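Local coordinates for DUF4974 domain-containing protein (Parabacteroides distasonis, PDB 4M0N) that probably acts as an anti-sigma factor of the FecR family, this chain being the part that holds its FecR and FecR C-terminal domains, at residues P79-T84 with D88-G93. The protein carries 1 engineered substitution. Numbering follows the deposited sequence.
Sequences PFIVRT and DVKVLG
Phe80 and Val91, and likewise Val82 and Val89, are the hydrogen-bonded pairs of an antiparallel beta hairpin whose strands, 80-83 and 88-91, have axes that approach to 4.6 Å. Each pair is joined by two backbone bonds, with Phe80 N 2.8 Å from Val91 O and Val89 N the same distance from Val82 O. These four residues turn their side chains to the buried face. There CG2 of Val91 rests against CB of Phe80 at 3.9 Å, while the phenyl group, with CG anti to the backbone N (chi1 -170°), leads away from the partner strand and takes CG2 of Val82 at its edge.

The other face is more polar, and its Arg83, Asp88 and Lys90 are partly exposed, although Ile81 among them is buried against Ile59 and Leu61. Arg83 lies alongside Asp88 and holds it side-on: NE meets OD1 and NH2 meets OD2, both at 2.9 Å, each oxygen met on its syn side but somewhat out of the carboxylate plane, while both oxygens lie close to the guanidinium plane. The two planes are 24° apart. The bend at chi3 (-65°) brings the guanidinium back beside the carboxylate. Asp88 OD1 also accepts a bond from a water that bridges to Thr84 O, while CG2 of Ile81 packs against Asp88 CG at 3.8 Å. A leucine in place of Arg83 would probably leave the Asp88 carboxylate without its charged mate and freer to turn. Farther along, the extended Lys90 chain bends at its end and lays NZ 3.6 Å from CG of Pro79.

The hairpin lies within the FecR region, in a mixed sheet where strand 60-65 pairs in parallel with 80-83 and strand 116-120 flanks 88-91. Beneath the valines and Phe80, Phe70 and Val72 of strand 67-72 and Phe96 of strand 94-100 complete the apolar layer from the second sheet.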
loop_
_atom_site.group_PDB
_atom_site.type_symbol
_atom_site.label_atom_id
_atom_site.label_comp_id
_atom_site.label_asym_id
_atom_site.label_seq_id
_atom_site.Cartn_x
_atom_site.Cartn_y
_atom_site.Cartn_z
ATOM N N PRO A 79 7.825 21.456 5.822
ATOM C CA PRO A 79 7.823 20.106 5.282
ATOM C C PRO A 79 6.624 19.321 5.781
ATOM O O PRO A 79 6.116 19.576 6.893
ATOM C CB PRO A 79 9.102 19.499 5.845
ATOM C CG PRO A 79 9.989 20.664 6.144
ATOM C CD PRO A 79 9.056 21.757 6.574
ATOM N N PHE A 80 6.177 18.386 4.954
ATOM C CA PHE A 80 5.086 17.487 5.294
ATOM C C PHE A 80 5.722 16.140 5.593
ATOM O O PHE A 80 6.524 15.680 4.800
ATOM C CB PHE A 80 4.166 17.351 4.079
ATOM C CG PHE A 80 2.888 16.638 4.362
ATOM C CD1 PHE A 80 2.833 15.238 4.393
ATOM C CD2 PHE A 80 1.716 17.360 4.564
ATOM C CE1 PHE A 80 1.632 14.596 4.654
ATOM C CE2 PHE A 80 0.522 16.716 4.839
ATOM C CZ PHE A 80 0.473 15.330 4.875
ATOM N N ILE A 81 5.361 15.535 6.717
ATOM C CA ILE A 81 5.918 14.236 7.090
ATOM C C ILE A 81 4.823 13.211 7.290
ATOM O O ILE A 81 3.891 13.398 8.109
ATOM C CB ILE A 81 6.781 14.332 8.349
ATOM C CG1 ILE A 81 7.976 15.246 8.102
ATOM C CG2 ILE A 81 7.211 12.923 8.769
ATOM C CD1 ILE A 81 8.895 15.409 9.297
ATOM N N VAL A 82 4.919 12.118 6.545
ATOM C CA VAL A 82 4.065 10.970 6.823
ATOM C C VAL A 82 4.906 10.031 7.689
ATOM O O VAL A 82 5.906 9.482 7.233
ATOM C CB VAL A 82 3.621 10.247 5.554
ATOM C CG1 VAL A 82 2.833 8.979 5.942
ATOM C CG2 VAL A 82 2.808 11.167 4.657
ATOM N N ARG A 83 4.498 9.875 8.932
ATOM C CA ARG A 83 5.213 9.048 9.892
ATOM C C ARG A 83 4.567 7.689 9.998
ATOM O O ARG A 83 3.411 7.540 10.438
ATOM C CB ARG A 83 5.244 9.714 11.265
ATOM C CG ARG A 83 5.873 8.868 12.374
ATOM C CD ARG A 83 6.388 9.767 13.483
ATOM N NE ARG A 83 7.473 10.597 12.993
ATOM C CZ ARG A 83 7.860 11.748 13.530
ATOM N NH1 ARG A 83 7.287 12.214 14.639
ATOM N NH2 ARG A 83 8.871 12.415 12.977
ATOM N N THR A 84 5.333 6.706 9.565
ATOM C CA THR A 84 4.990 5.328 9.735
ATOM C C THR A 84 5.973 4.667 10.693
ATOM O O THR A 84 7.038 5.202 11.016
ATOM C CB THR A 84 5.007 4.567 8.419
ATOM O OG1 THR A 84 6.367 4.373 7.999
ATOM C CG2 THR A 84 4.223 5.284 7.359
ATOM N N ASP A 88 9.895 7.716 8.150
ATOM C CA ASP A 88 9.241 8.968 7.847
ATOM C C ASP A 88 9.384 9.261 6.375
ATOM O O ASP A 88 10.482 9.151 5.808
ATOM C CB ASP A 88 9.897 10.129 8.596
ATOM C CG ASP A 88 9.552 10.198 10.082
ATOM O OD1 ASP A 88 8.634 9.524 10.558
ATOM O OD2 ASP A 88 10.158 11.043 10.802
ATOM N N VAL A 89 8.306 9.734 5.759
ATOM C CA VAL A 89 8.380 10.187 4.391
ATOM C C VAL A 89 8.192 11.692 4.414
ATOM O O VAL A 89 7.133 12.190 4.829
ATOM C CB VAL A 89 7.302 9.513 3.531
ATOM C CG1 VAL A 89 7.405 9.994 2.102
ATOM C CG2 VAL A 89 7.410 8.001 3.673
ATOM N N LYS A 90 9.206 12.413 3.934
ATOM C CA LYS A 90 9.272 13.870 4.071
ATOM C C LYS A 90 9.267 14.555 2.716
ATOM O O LYS A 90 10.055 14.189 1.832
ATOM C CB LYS A 90 10.541 14.176 4.812
ATOM C CG LYS A 90 10.743 15.621 5.173
ATOM C CD LYS A 90 11.998 15.737 6.024
ATOM C CE LYS A 90 12.155 17.145 6.551
ATOM N NZ LYS A 90 12.372 18.110 5.438
ATOM N N VAL A 91 8.361 15.502 2.517
ATOM C CA VAL A 91 8.310 16.202 1.268
ATOM C C VAL A 91 8.084 17.689 1.514
ATOM O O VAL A 91 7.640 18.094 2.599
ATOM C CB VAL A 91 7.228 15.686 0.292
ATOM C CG1 VAL A 91 7.312 14.176 0.085
ATOM C CG2 VAL A 91 5.830 16.106 0.720
ATOM N N LEU A 92 8.338 18.488 0.485
ATOM C CA LEU A 92 7.849 19.863 0.479
ATOM C C LEU A 92 6.565 19.995 -0.338
ATOM O O LEU A 92 5.654 20.734 0.013
ATOM C CB LEU A 92 8.915 20.791 -0.086
ATOM C CG LEU A 92 10.285 20.722 0.572
ATOM C CD1 LEU A 92 11.196 21.740 -0.115
ATOM C CD2 LEU A 92 10.211 21.011 2.060
ATOM N N GLY A 93 6.526 19.280 -1.449
ATOM C CA GLY A 93 5.364 19.256 -2.327
ATOM C C GLY A 93 5.621 18.092 -3.239
ATOM O O GLY A 93 6.603 18.085 -3.940
HETATM O O HOH W 1 9.010 6.956 11.494
#